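Phosphonate monoester hydrolase (Ruegeria pomeroyi, PDB 4UPK) belongs to the sulfatase family of hydrolases, within the alkaline phosphatase superfamily. Local coordinates at residues 241-252 / 312-322; 112-123 / 395-405. All coordinates share one frame; numbering follows the deposited sequence.

Overall arrangement
Interaction 1 and interaction 2 both fall within the sulfatase-family part of the chain, yet their centres are about 33 Å apart and their nearest atoms about 18 Å. Along the sequence, interaction 1 is nested inside the loop that interaction 2 closes. The first is buried and sets an irregular, proline-rich loop against helix 303-333; the second is partly buried and pairs two short helices side by side. Both touch strand 35-41, and strand 234-239 carries side chains of interaction 2 before the chain enters the loop of interaction 1. Neither has a hydrogen bond between its segments: interaction 1 relies on CH-pi and aliphatic contacts, interaction 2 on aliphatic and methionine side chains, and a second subunit reaches its helix 114-120.

Interaction 1 of 2, residues 241-252 / 312-322; sequences RPHPPLVAPAPY and VYLGLATEVDT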
loop_
_atom_site.group_PDB
_atom_site.type_symbol
_atom_site.label_atom_id
_atom_site.label_comp_id
_atom_site.label_asym_id
_atom_site.label_seq_id
_atom_site.Cartn_x
_atom_site.Cartn_y
_atom_site.Cartn_z
ATOM N N ARG A 241 -2.750 36.983 5.086
ATOM C CA ARG A 241 -3.045 38.268 5.690
ATOM C C ARG A 241 -4.429 38.294 6.332
ATOM O O ARG A 241 -5.355 37.716 5.755
ATOM C CB ARG A 241 -2.923 39.406 4.655
ATOM C CG ARG A 241 -1.547 39.542 4.010
ATOM C CD ARG A 241 -0.414 39.616 5.000
ATOM N NE ARG A 241 0.848 39.915 4.334
ATOM C CZ ARG A 241 1.945 40.346 4.951
ATOM N NH1 ARG A 241 1.935 40.577 6.259
ATOM N NH2 ARG A 241 3.050 40.577 4.261
ATOM N N PRO A 242 -4.617 38.959 7.511
ATOM C CA PRO A 242 -3.610 39.650 8.360
ATOM C C PRO A 242 -2.748 38.657 9.137
ATOM O O PRO A 242 -3.278 37.736 9.757
ATOM C CB PRO A 242 -4.486 40.526 9.266
ATOM C CG PRO A 242 -5.754 39.698 9.455
ATOM C CD PRO A 242 -5.968 38.995 8.135
ATOM N N HIS A 243 -1.425 38.776 9.041
ATOM C CA HIS A 243 -0.495 37.818 9.676
ATOM C C HIS A 243 0.909 38.424 9.663
ATOM O O HIS A 243 1.245 39.083 8.671
ATOM C CB HIS A 243 -0.473 36.502 8.859
ATOM C CG HIS A 243 0.207 35.319 9.481
ATOM N ND1 HIS A 243 1.594 35.208 9.511
ATOM C CD2 HIS A 243 -0.327 34.163 9.938
ATOM C CE1 HIS A 243 1.848 34.033 10.075
ATOM N NE2 HIS A 243 0.727 33.364 10.338
ATOM N N PRO A 244 1.749 38.205 10.723
ATOM C CA PRO A 244 3.121 38.740 10.699
ATOM C C PRO A 244 3.950 38.163 9.531
ATOM O O PRO A 244 3.623 37.075 9.057
ATOM C CB PRO A 244 3.684 38.317 12.073
ATOM C CG PRO A 244 2.841 37.183 12.521
ATOM C CD PRO A 244 1.487 37.458 11.978
ATOM N N PRO A 245 5.029 38.827 9.040
ATOM C CA PRO A 245 5.577 40.137 9.452
ATOM C C PRO A 245 4.614 41.220 9.016
ATOM O O PRO A 245 4.297 41.327 7.831
ATOM C CB PRO A 245 6.935 40.212 8.724
ATOM C CG PRO A 245 7.194 38.819 8.182
ATOM C CD PRO A 245 5.825 38.258 7.940
ATOM N N LEU A 246 4.078 41.950 10.003
ATOM C CA LEU A 246 3.100 43.011 9.812
ATOM C C LEU A 246 3.621 44.186 8.995
ATOM O O LEU A 246 4.466 44.959 9.448
ATOM C CB LEU A 246 2.479 43.480 11.146
ATOM C CG LEU A 246 1.620 42.461 11.913
ATOM C CD1 LEU A 246 1.187 43.038 13.251
ATOM C CD2 LEU A 246 0.382 42.044 11.096
ATOM N N VAL A 247 3.125 44.275 7.760
ATOM C CA VAL A 247 3.406 45.316 6.789
ATOM C C VAL A 247 2.210 45.376 5.853
ATOM O O VAL A 247 1.695 44.331 5.466
ATOM C CB VAL A 247 4.795 45.168 6.069
ATOM C CG1 VAL A 247 4.877 43.938 5.148
ATOM C CG2 VAL A 247 5.184 46.449 5.343
ATOM N N ALA A 248 1.746 46.595 5.524
ATOM C CA ALA A 248 0.610 46.791 4.628
ATOM C C ALA A 248 0.976 47.730 3.493
ATOM O O ALA A 248 1.691 48.710 3.731
ATOM C CB ALA A 248 -0.603 47.314 5.397
ATOM N N PRO A 249 0.551 47.438 2.230
ATOM C CA PRO A 249 0.864 48.372 1.139
ATOM C C PRO A 249 0.018 49.658 1.238
ATOM O O PRO A 249 -1.058 49.636 1.854
ATOM C CB PRO A 249 0.545 47.548 -0.105
ATOM C CG PRO A 249 -0.582 46.677 0.315
ATOM C CD PRO A 249 -0.302 46.324 1.753
ATOM N N ALA A 250 0.524 50.784 0.687
ATOM C CA ALA A 250 -0.187 52.078 0.682
ATOM C C ALA A 250 -1.565 51.907 -0.026
ATOM O O ALA A 250 -1.605 51.244 -1.065
ATOM C CB ALA A 250 0.646 53.138 -0.032
ATOM N N PRO A 251 -2.705 52.383 0.533
ATOM C CA PRO A 251 -2.870 53.257 1.711
ATOM C C PRO A 251 -3.194 52.567 3.037
ATOM O O PRO A 251 -3.414 53.256 4.046
ATOM C CB PRO A 251 -4.044 54.136 1.279
ATOM C CG PRO A 251 -4.931 53.183 0.527
ATOM C CD PRO A 251 -3.989 52.230 -0.188
ATOM N N TYR A 252 -3.260 51.210 3.038
ATOM C CA TYR A 252 -3.629 50.409 4.200
ATOM C C TYR A 252 -2.784 50.562 5.428
ATOM O O TYR A 252 -3.303 50.362 6.530
ATOM C CB TYR A 252 -3.718 48.932 3.826
ATOM C CG TYR A 252 -4.687 48.659 2.701
ATOM C CD1 TYR A 252 -6.062 48.570 2.940
ATOM C CD2 TYR A 252 -4.235 48.489 1.396
ATOM C CE1 TYR A 252 -6.962 48.335 1.894
ATOM C CE2 TYR A 252 -5.121 48.267 0.347
ATOM C CZ TYR A 252 -6.482 48.181 0.599
ATOM O OH TYR A 252 -7.322 47.891 -0.454
ATOM N N VAL A 312 -1.930 48.288 11.653
ATOM C CA VAL A 312 -1.392 47.615 10.459
ATOM C C VAL A 312 -2.177 46.332 10.179
ATOM O O VAL A 312 -2.579 46.106 9.040
ATOM C CB VAL A 312 0.154 47.397 10.546
ATOM C CG1 VAL A 312 0.656 46.481 9.417
ATOM C CG2 VAL A 312 0.895 48.742 10.531
ATOM N N TYR A 313 -2.428 45.525 11.233
ATOM C CA TYR A 313 -3.206 44.282 11.212
ATOM C C TYR A 313 -4.626 44.531 10.672
ATOM O O TYR A 313 -5.077 43.793 9.789
ATOM C CB TYR A 313 -3.266 43.686 12.634
ATOM C CG TYR A 313 -4.210 42.511 12.795
ATOM C CD1 TYR A 313 -5.548 42.707 13.139
ATOM C CD2 TYR A 313 -3.757 41.206 12.670
ATOM C CE1 TYR A 313 -6.420 41.629 13.312
ATOM C CE2 TYR A 313 -4.619 40.119 12.845
ATOM C CZ TYR A 313 -5.948 40.338 13.169
ATOM O OH TYR A 313 -6.808 39.273 13.354
ATOM N N LEU A 314 -5.323 45.563 11.205
ATOM C CA LEU A 314 -6.662 45.940 10.766
ATOM C C LEU A 314 -6.679 46.418 9.309
ATOM O O LEU A 314 -7.629 46.122 8.593
ATOM C CB LEU A 314 -7.296 46.993 11.703
ATOM C CG LEU A 314 -7.538 46.603 13.166
ATOM C CD1 LEU A 314 -7.964 47.814 13.975
ATOM C CD2 LEU A 314 -8.582 45.484 13.286
ATOM N N GLY A 315 -5.612 47.088 8.873
ATOM C CA GLY A 315 -5.454 47.560 7.493
ATOM C C GLY A 315 -5.317 46.425 6.490
ATOM O O GLY A 315 -5.910 46.481 5.419
ATOM N N LEU A 316 -4.602 45.336 6.873
ATOM C CA LEU A 316 -4.427 44.097 6.090
ATOM C C LEU A 316 -5.739 43.315 5.977
ATOM O O LEU A 316 -5.997 42.733 4.917
ATOM C CB LEU A 316 -3.315 43.207 6.672
ATOM C CG LEU A 316 -1.878 43.695 6.485
ATOM C CD1 LEU A 316 -0.913 42.905 7.407
ATOM C CD2 LEU A 316 -1.449 43.607 5.036
ATOM N N ALA A 317 -6.560 43.300 7.051
ATOM C CA ALA A 317 -7.897 42.679 7.081
ATOM C C ALA A 317 -8.828 43.440 6.095
ATOM O O ALA A 317 -9.519 42.799 5.315
ATOM C CB ALA A 317 -8.470 42.708 8.484
ATOM N N THR A 318 -8.784 44.784 6.080
ATOM C CA THR A 318 -9.555 45.597 5.124
ATOM C C THR A 318 -9.118 45.264 3.650
ATOM O O THR A 318 -9.979 45.091 2.799
ATOM C CB THR A 318 -9.537 47.092 5.547
ATOM O OG1 THR A 318 -10.311 47.214 6.742
ATOM C CG2 THR A 318 -10.123 48.050 4.475
ATOM N N GLU A 319 -7.803 45.114 3.382
ATOM C CA GLU A 319 -7.323 44.748 2.056
ATOM C C GLU A 319 -7.783 43.326 1.659
ATOM O O GLU A 319 -8.152 43.112 0.512
ATOM C CB GLU A 319 -5.807 44.921 1.937
ATOM C CG GLU A 319 -5.299 44.735 0.496
ATOM C CD GLU A 319 -3.807 44.486 0.385
ATOM O OE1 GLU A 319 -3.191 44.104 1.405
ATOM O OE2 GLU A 319 -3.243 44.698 -0.712
ATOM N N VAL A 320 -7.839 42.384 2.608
ATOM C CA VAL A 320 -8.361 41.028 2.340
ATOM C C VAL A 320 -9.839 41.148 1.943
ATOM O O VAL A 320 -10.270 40.542 0.956
ATOM C CB VAL A 320 -8.127 40.078 3.554
ATOM C CG1 VAL A 320 -9.069 38.875 3.548
ATOM C CG2 VAL A 320 -6.667 39.643 3.622
ATOM N N ASP A 321 -10.592 41.964 2.706
ATOM C CA ASP A 321 -11.989 42.259 2.444
ATOM C C ASP A 321 -12.232 42.762 1.015
ATOM O O ASP A 321 -13.108 42.220 0.368
ATOM C CB ASP A 321 -12.546 43.256 3.447
ATOM C CG ASP A 321 -14.044 43.337 3.360
ATOM O OD1 ASP A 321 -14.711 42.520 4.011
ATOM O OD2 ASP A 321 -14.550 44.158 2.562
ATOM N N THR A 322 -11.489 43.793 0.536
ATOM C CA THR A 322 -11.628 44.373 -0.825
ATOM C C THR A 322 -11.459 43.301 -1.903
ATOM O O THR A 322 -12.233 43.276 -2.850
ATOM C CB THR A 322 -10.622 45.530 -1.046
ATOM O OG1 THR A 322 -10.702 46.483 0.016
ATOM C CG2 THR A 322 -10.803 46.236 -2.390
#
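This is a buried, largely apolar contact in which the loop 241-252, following strand 234-239 of the central sheet, wraps over one side of helix 303-333 along residues 312-322. Two CH-pi contacts with opposite roles mark it. At one end the loop gives the aliphatic group: P242, preceded by a cis peptide bond, places CB over the face of the Y313 ring, 3.9 Å from its centroid. At the other the loop gives the ring: E319 CB sits almost centrally over Y252, 3.5 Å from the ring centroid and 9° off its normal. With chi1 of E319 at -172°, CG swings away from the backbone N and continues across the same ring, and the carboxylate ends beside the P249 ring, with OE2 3.5 Å from P249 CG.

Between them L316 reaches into the bend of the loop. Its CD2 lies 3.3 Å from V247 O and 3.8 Å from A248 CB, while CD1 meets L246 CD2. R241 lays its CD against both L316 methyls and turns NH1 to P245 O in a nearly straight hydrogen bond of 2.9 Å, which ties the loop across its own bend; NE forms a salt bridge with D213. OE2 of E319 is hydrogen-bonded to S212. R241 and E319 thus offer their carbon chains to the partner segment, while their polar ends are bonded within the loop or to D213 and S212, and shape and dispersion join loop to helix.

Interaction 2 of 2, residues 112-123 / 395-405; sequences PNIATEMRKAGY and MPTILDWVGQE
I114 carries CG1 anti to its backbone N (chi1 -167°), and the turn at chi2 (69°) sends CD1 across to the other helix, where it lies 3.6 Å from M395 O and 3.8 Å from I398 CB, with L399 CD2 beside it. M395 answers with an extended chain: its terminal CE reaches the start of helix 114-120, 3.6 Å from N113 C, and also touches CG of E117. Although the CB of M118 points away from the partner helix, the bend at chi2 brings its sulfur back, so that SD meets V402 CG2 at 3.8 Å and I398 CG2 at 3.9 Å. A further bend at chi3 lays its CE methyl over the centre of the Y123 ring, where it also touches V402 CG1, which the Y123 hydroxyl approaches as well. That hydroxyl is hydrogen-bonded to S34.

Further toward the C-terminal ends, Q404, bent at chi2, crosses the last turn of helix 114-120, its CG 3.4 Å from E117 O and its amide NE2 beside K120 CB. The E117 carboxylate turns back to its own helix, where K120 NZ makes a salt bridge of 2.9 Å to OE1. N113 and T116 form a capping box at the N-terminus of that helix, and G122 and G403 close the two helices in Schellman motifs. R119 forms a salt bridge with D144 of a second subunit.

The segment axes run 10.6 Å apart and only 5° from parallel. I114, M118, I398 and V402 also touch strands of the central sheet, so the pair forms part of the helical layer on it, consistent with the alpha/beta core of the alkaline phosphatase superfamily.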
loop_
_atom_site.group_PDB
_atom_site.type_symbol
_atom_site.label_atom_id
_atom_site.label_comp_id
_atom_site.label_asym_id
_atom_site.label_seq_id
_atom_site.Cartn_x
_atom_site.Cartn_y
_atom_site.Cartn_z
ATOM N N PRO A 112 -8.662 10.329 6.307
ATOM C CA PRO A 112 -9.613 10.931 5.374
ATOM C C PRO A 112 -9.682 12.448 5.558
ATOM O O PRO A 112 -9.629 12.946 6.677
ATOM C CB PRO A 112 -10.941 10.247 5.735
ATOM C CG PRO A 112 -10.568 9.041 6.493
ATOM C CD PRO A 112 -9.349 9.430 7.249
ATOM N N ASN A 113 -9.708 13.188 4.454
ATOM C CA ASN A 113 -9.761 14.644 4.509
ATOM C C ASN A 113 -10.810 15.157 3.532
ATOM O O ASN A 113 -11.374 14.354 2.780
ATOM C CB ASN A 113 -8.373 15.283 4.305
ATOM C CG ASN A 113 -7.700 15.006 2.973
ATOM O OD1 ASN A 113 -8.198 15.350 1.901
ATOM N ND2 ASN A 113 -6.492 14.475 3.017
ATOM N N ILE A 114 -11.100 16.478 3.555
ATOM C CA ILE A 114 -12.088 17.097 2.662
ATOM C C ILE A 114 -11.778 16.847 1.167
ATOM O O ILE A 114 -12.700 16.572 0.418
ATOM C CB ILE A 114 -12.379 18.597 3.020
ATOM C CG1 ILE A 114 -13.638 19.165 2.295
ATOM C CG2 ILE A 114 -11.159 19.509 2.820
ATOM C CD1 ILE A 114 -14.980 18.581 2.755
ATOM N N ALA A 115 -10.498 16.886 0.758
ATOM C CA ALA A 115 -10.088 16.685 -0.635
ATOM C C ALA A 115 -10.278 15.232 -1.106
ATOM O O ALA A 115 -10.877 15.005 -2.161
ATOM C CB ALA A 115 -8.652 17.146 -0.843
ATOM N N THR A 116 -9.813 14.248 -0.305
ATOM C CA THR A 116 -9.957 12.819 -0.619
ATOM C C THR A 116 -11.430 12.420 -0.728
ATOM O O THR A 116 -11.803 11.678 -1.638
ATOM C CB THR A 116 -9.212 11.942 0.394
ATOM O OG1 THR A 116 -9.696 12.210 1.711
ATOM C CG2 THR A 116 -7.695 12.115 0.323
ATOM N N GLU A 117 -12.266 12.945 0.181
ATOM C CA GLU A 117 -13.697 12.670 0.207
ATOM C C GLU A 117 -14.447 13.368 -0.920
ATOM O O GLU A 117 -15.339 12.752 -1.495
ATOM C CB GLU A 117 -14.303 12.919 1.597
ATOM C CG GLU A 117 -13.729 12.056 2.714
ATOM C CD GLU A 117 -13.383 10.616 2.392
ATOM O OE1 GLU A 117 -14.314 9.780 2.303
ATOM O OE2 GLU A 117 -12.174 10.322 2.234
ATOM N N MET A 118 -14.052 14.616 -1.274
ATOM C CA MET A 118 -14.617 15.365 -2.402
ATOM C C MET A 118 -14.237 14.724 -3.734
ATOM O O MET A 118 -15.027 14.799 -4.671
ATOM C CB MET A 118 -14.223 16.854 -2.379
ATOM C CG MET A 118 -14.981 17.675 -1.323
ATOM S SD MET A 118 -16.749 17.893 -1.648
ATOM C CE MET A 118 -16.718 19.263 -2.780
ATOM N N ARG A 119 -13.059 14.060 -3.814
ATOM C CA ARG A 119 -12.606 13.332 -5.006
ATOM C C ARG A 119 -13.510 12.130 -5.300
ATOM O O ARG A 119 -13.741 11.799 -6.475
ATOM C CB ARG A 119 -11.149 12.884 -4.866
ATOM C CG ARG A 119 -10.159 14.005 -5.138
ATOM C CD ARG A 119 -8.823 13.430 -5.525
ATOM N NE ARG A 119 -7.876 14.479 -5.882
ATOM C CZ ARG A 119 -7.085 14.453 -6.950
ATOM N NH1 ARG A 119 -7.146 13.439 -7.808
ATOM N NH2 ARG A 119 -6.239 15.447 -7.177
ATOM N N LYS A 120 -14.039 11.500 -4.220
ATOM C CA LYS A 120 -15.006 10.394 -4.287
ATOM C C LYS A 120 -16.348 10.887 -4.865
ATOM O O LYS A 120 -17.032 10.132 -5.551
ATOM C CB LYS A 120 -15.214 9.745 -2.909
ATOM C CG LYS A 120 -13.973 9.056 -2.339
ATOM C CD LYS A 120 -14.272 8.450 -0.981
ATOM C CE LYS A 120 -13.048 7.820 -0.368
ATOM N NZ LYS A 120 -13.271 7.404 1.044
ATOM N N ALA A 121 -16.680 12.174 -4.635
ATOM C CA ALA A 121 -17.871 12.860 -5.146
ATOM C C ALA A 121 -17.669 13.398 -6.600
ATOM O O ALA A 121 -18.601 13.966 -7.182
ATOM C CB ALA A 121 -18.274 13.988 -4.197
ATOM N N GLY A 122 -16.469 13.183 -7.166
ATOM C CA GLY A 122 -16.121 13.555 -8.535
ATOM C C GLY A 122 -15.512 14.932 -8.706
ATOM O O GLY A 122 -15.333 15.398 -9.834
ATOM N N TYR A 123 -15.179 15.594 -7.595
ATOM C CA TYR A 123 -14.579 16.925 -7.597
ATOM C C TYR A 123 -13.060 16.895 -7.660
ATOM O O TYR A 123 -12.423 16.026 -7.054
ATOM C CB TYR A 123 -14.979 17.694 -6.334
ATOM C CG TYR A 123 -16.419 18.158 -6.302
ATOM C CD1 TYR A 123 -17.417 17.359 -5.760
ATOM C CD2 TYR A 123 -16.772 19.428 -6.749
ATOM C CE1 TYR A 123 -18.745 17.793 -5.703
ATOM C CE2 TYR A 123 -18.096 19.867 -6.712
ATOM C CZ TYR A 123 -19.078 19.044 -6.188
ATOM O OH TYR A 123 -20.367 19.492 -6.113
ATOM N N MET A 395 -15.843 20.426 7.435
ATOM C CA MET A 395 -15.721 19.280 6.526
ATOM C C MET A 395 -17.068 18.504 6.423
ATOM O O MET A 395 -17.543 18.335 5.301
ATOM C CB MET A 395 -14.522 18.352 6.901
ATOM C CG MET A 395 -14.702 16.908 6.449
ATOM S SD MET A 395 -13.178 15.989 6.515
ATOM C CE MET A 395 -13.618 14.514 5.627
ATOM N N PRO A 396 -17.722 18.073 7.546
ATOM C CA PRO A 396 -19.000 17.348 7.412
ATOM C C PRO A 396 -20.141 18.164 6.805
ATOM O O PRO A 396 -21.011 17.580 6.163
ATOM C CB PRO A 396 -19.297 16.873 8.843
ATOM C CG PRO A 396 -18.567 17.812 9.709
ATOM C CD PRO A 396 -17.312 18.151 8.967
ATOM N N THR A 397 -20.121 19.505 6.948
ATOM C CA THR A 397 -21.126 20.389 6.354
ATOM C C THR A 397 -21.043 20.327 4.807
ATOM O O THR A 397 -22.070 20.182 4.135
ATOM C CB THR A 397 -20.970 21.803 6.893
ATOM O OG1 THR A 397 -21.017 21.783 8.318
ATOM C CG2 THR A 397 -22.037 22.762 6.356
ATOM N N ILE A 398 -19.812 20.419 4.262
ATOM C CA ILE A 398 -19.533 20.404 2.828
ATOM C C ILE A 398 -19.951 19.077 2.232
ATOM O O ILE A 398 -20.722 19.077 1.273
ATOM C CB ILE A 398 -18.043 20.777 2.503
ATOM C CG1 ILE A 398 -17.686 22.204 3.008
ATOM C CG2 ILE A 398 -17.747 20.631 0.999
ATOM C CD1 ILE A 398 -16.180 22.413 3.328
ATOM N N LEU A 399 -19.482 17.946 2.826
ATOM C CA LEU A 399 -19.810 16.588 2.367
ATOM C C LEU A 399 -21.305 16.324 2.350
ATOM O O LEU A 399 -21.816 15.775 1.372
ATOM C CB LEU A 399 -19.062 15.499 3.175
ATOM C CG LEU A 399 -17.519 15.501 3.069
ATOM C CD1 LEU A 399 -16.933 14.380 3.904
ATOM C CD2 LEU A 399 -17.031 15.432 1.591
ATOM N N ASP A 400 -22.007 16.731 3.425
ATOM C CA ASP A 400 -23.454 16.599 3.554
ATOM C C ASP A 400 -24.123 17.319 2.374
ATOM O O ASP A 400 -24.880 16.692 1.629
ATOM C CB ASP A 400 -23.903 17.184 4.909
ATOM C CG ASP A 400 -25.382 17.127 5.243
ATOM O OD1 ASP A 400 -26.155 16.561 4.438
ATOM O OD2 ASP A 400 -25.768 17.654 6.315
ATOM N N TRP A 401 -23.773 18.614 2.163
ATOM C CA TRP A 401 -24.313 19.458 1.101
ATOM C C TRP A 401 -24.110 18.898 -0.324
ATOM O O TRP A 401 -25.025 19.008 -1.138
ATOM C CB TRP A 401 -23.805 20.898 1.249
ATOM C CG TRP A 401 -24.480 21.871 0.337
ATOM C CD1 TRP A 401 -25.645 22.544 0.568
ATOM C CD2 TRP A 401 -24.019 22.293 -0.956
ATOM N NE1 TRP A 401 -25.935 23.365 -0.500
ATOM C CE2 TRP A 401 -24.965 23.214 -1.459
ATOM C CE3 TRP A 401 -22.907 21.962 -1.752
ATOM C CZ2 TRP A 401 -24.818 23.833 -2.709
ATOM C CZ3 TRP A 401 -22.763 22.574 -2.989
ATOM C CH2 TRP A 401 -23.709 23.501 -3.456
ATOM N N VAL A 402 -22.956 18.265 -0.610
ATOM C CA VAL A 402 -22.675 17.655 -1.916
ATOM C C VAL A 402 -23.307 16.244 -2.036
ATOM O O VAL A 402 -23.389 15.685 -3.143
ATOM C CB VAL A 402 -21.164 17.676 -2.323
ATOM C CG1 VAL A 402 -20.588 19.082 -2.261
ATOM C CG2 VAL A 402 -20.324 16.718 -1.477
ATOM N N GLY A 403 -23.726 15.685 -0.897
ATOM C CA GLY A 403 -24.342 14.366 -0.820
ATOM C C GLY A 403 -23.342 13.230 -0.788
ATOM O O GLY A 403 -23.626 12.146 -1.298
ATOM N N GLN A 404 -22.158 13.476 -0.201
ATOM C CA GLN A 404 -21.074 12.503 -0.074
ATOM C C GLN A 404 -21.016 11.998 1.363
ATOM O O GLN A 404 -21.140 12.800 2.294
ATOM C CB GLN A 404 -19.730 13.140 -0.492
ATOM C CG GLN A 404 -18.524 12.206 -0.472
ATOM C CD GLN A 404 -18.662 10.980 -1.363
ATOM O OE1 GLN A 404 -19.150 11.041 -2.502
ATOM N NE2 GLN A 404 -18.195 9.833 -0.870
ATOM N N GLU A 405 -20.834 10.672 1.536
ATOM C CA GLU A 405 -20.746 9.986 2.824
ATOM C C GLU A 405 -19.678 10.624 3.700
ATOM O O GLU A 405 -18.562 10.884 3.234
ATOM C CB GLU A 405 -20.420 8.496 2.613
ATOM C CG GLU A 405 -20.574 7.643 3.863
ATOM C CD GLU A 405 -20.209 6.175 3.740
ATOM O OE1 GLU A 405 -20.092 5.667 2.601
ATOM O OE2 GLU A 405 -20.057 5.524 4.798
#